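Side-chain contact in beta-catenin homolog sys-1 (Caenorhabditis elegans, PDB 3C2G), which acts as a transcription coregulator in the Wnt signalling asymmetry pathway, binding the TCF factor POP-1 directly to activate or repress target genes: residues Glu340-Gly345 and Ile376-Arg381. Residues are numbered along the deposited sequence; the frame is centred on the assembly and turned at random.
Sequences EVIYSG and ISKYPR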
# COMPACT_ATOMS: atom_id res chain seq x y z
N GLU A 340 10.38 -3.30 -6.94
CA GLU A 340 9.24 -2.63 -6.33
C GLU A 340 8.26 -2.21 -7.40
O GLU A 340 7.05 -2.30 -7.21
CB GLU A 340 9.68 -1.40 -5.51
CG GLU A 340 10.33 -1.73 -4.18
CD GLU A 340 9.43 -2.52 -3.23
OE1 GLU A 340 8.20 -2.23 -3.18
OE2 GLU A 340 9.95 -3.42 -2.53
N VAL A 341 8.78 -1.75 -8.53
CA VAL A 341 7.95 -1.35 -9.64
C VAL A 341 7.27 -2.58 -10.25
O VAL A 341 6.08 -2.54 -10.54
CB VAL A 341 8.76 -0.52 -10.67
CG1 VAL A 341 7.94 -0.22 -11.89
CG2 VAL A 341 9.22 0.79 -10.06
N ILE A 342 8.02 -3.68 -10.40
CA ILE A 342 7.47 -4.92 -10.93
C ILE A 342 6.36 -5.41 -10.01
O ILE A 342 5.30 -5.86 -10.46
CB ILE A 342 8.53 -6.04 -11.08
CG1 ILE A 342 9.72 -5.61 -11.95
CG2 ILE A 342 7.90 -7.30 -11.63
CD1 ILE A 342 9.36 -4.94 -13.24
N TYR A 343 6.62 -5.31 -8.71
CA TYR A 343 5.67 -5.75 -7.72
C TYR A 343 4.38 -4.97 -7.83
O TYR A 343 3.31 -5.57 -7.88
CB TYR A 343 6.24 -5.60 -6.32
CG TYR A 343 5.22 -5.78 -5.24
CD1 TYR A 343 4.67 -7.05 -4.97
CD2 TYR A 343 4.80 -4.69 -4.45
CE1 TYR A 343 3.72 -7.23 -3.96
CE2 TYR A 343 3.86 -4.85 -3.43
CZ TYR A 343 3.32 -6.12 -3.19
OH TYR A 343 2.38 -6.30 -2.18
N SER A 344 4.48 -3.64 -7.90
CA SER A 344 3.31 -2.77 -7.99
C SER A 344 2.54 -2.97 -9.28
O SER A 344 1.31 -3.08 -9.26
CB SER A 344 3.71 -1.30 -7.86
OG SER A 344 4.47 -1.06 -6.69
N GLY A 345 3.26 -3.02 -10.40
CA GLY A 345 2.66 -3.15 -11.72
C GLY A 345 1.91 -4.47 -11.90
O GLY A 345 0.78 -4.48 -12.37
N ILE A 376 8.09 -14.13 -14.57
CA ILE A 376 8.33 -15.29 -13.72
C ILE A 376 9.71 -15.91 -14.02
O ILE A 376 10.45 -16.22 -13.09
CB ILE A 376 7.20 -16.32 -13.87
CG1 ILE A 376 5.91 -15.75 -13.29
CG2 ILE A 376 7.54 -17.62 -13.17
CD1 ILE A 376 4.67 -16.43 -13.78
N SER A 377 10.05 -16.04 -15.30
CA SER A 377 11.28 -16.71 -15.77
C SER A 377 12.60 -16.04 -15.40
O SER A 377 13.63 -16.71 -15.38
CB SER A 377 11.26 -16.86 -17.29
OG SER A 377 10.22 -17.71 -17.69
N LYS A 378 12.56 -14.74 -15.13
CA LYS A 378 13.78 -13.97 -14.91
C LYS A 378 14.39 -14.20 -13.52
O LYS A 378 15.56 -13.89 -13.31
CB LYS A 378 13.53 -12.48 -15.16
CG LYS A 378 12.78 -11.78 -14.03
CD LYS A 378 12.14 -10.48 -14.49
CE LYS A 378 12.95 -9.26 -14.07
NZ LYS A 378 12.30 -8.03 -14.58
N TYR A 379 13.61 -14.73 -12.58
CA TYR A 379 14.08 -14.88 -11.20
C TYR A 379 14.67 -16.25 -10.92
O TYR A 379 14.22 -17.25 -11.48
CB TYR A 379 12.97 -14.59 -10.19
CG TYR A 379 12.49 -13.17 -10.24
CD1 TYR A 379 13.28 -12.13 -9.77
CD2 TYR A 379 11.24 -12.86 -10.78
CE1 TYR A 379 12.85 -10.82 -9.83
CE2 TYR A 379 10.80 -11.55 -10.84
CZ TYR A 379 11.61 -10.55 -10.36
OH TYR A 379 11.18 -9.25 -10.42
N PRO A 380 15.68 -16.30 -10.04
CA PRO A 380 16.22 -17.59 -9.64
C PRO A 380 15.21 -18.33 -8.77
O PRO A 380 14.17 -17.77 -8.43
CB PRO A 380 17.46 -17.22 -8.83
CG PRO A 380 17.17 -15.87 -8.29
CD PRO A 380 16.34 -15.19 -9.34
N ARG A 381 15.53 -19.57 -8.41
CA ARG A 381 14.72 -20.31 -7.47
C ARG A 381 14.73 -19.58 -6.14
O ARG A 381 15.71 -18.91 -5.80
CB ARG A 381 15.27 -21.73 -7.30
CG ARG A 381 15.38 -22.56 -8.57
CD ARG A 381 15.78 -24.00 -8.23
NE ARG A 381 16.87 -24.05 -7.24
CZ ARG A 381 18.16 -24.17 -7.53
NH1 ARG A 381 19.06 -24.19 -6.56
NH2 ARG A 381 18.56 -24.26 -8.80
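In the armadillo domain of this beta-catenin, successive helices stack into an elongated array, and I342, in the first turn of helix 339-352, meets K378 and Y379, where the chain leaves helix 368-377. The meeting is sparse: the two segments bury 89 Å² between them, and their nearest CA atoms, those of I342 and I376, lie 10.8 Å apart. The long side chains of K378 and Y379 therefore do most of the bridging. With chi1 at -56°, I342 holds CG1 beside the backbone N and CG2 anti to it, and this CG2 methyl meets the phenol end of Y379, 4.0 Å from OH. The side chains of I342 and Y379 point in opposing directions and pass one another. On the other branch, CG1 of I342 has NZ of K378 at 4.4 Å, a loose approach at the exposed margin. K378 also lies alongside its neighbour, its CG 3.7 Å above one face of the Y379 ring and displaced toward the rim, while I397 of helix 388-409 packs against Y379. The hydroxyl finds its polar partner in D339, the residue just before the 340-345 segment, hydrogen-bonding to its OD1. Y379 thus illustrates how one tyrosine can link the end of helix 368-377 to the start of helix 339-352: its hydroxyl is hydrogen-bonded to a carboxylate there, while the I342 methyl packs against the same oxygen, a van der Waals contact beside the hydrogen bond.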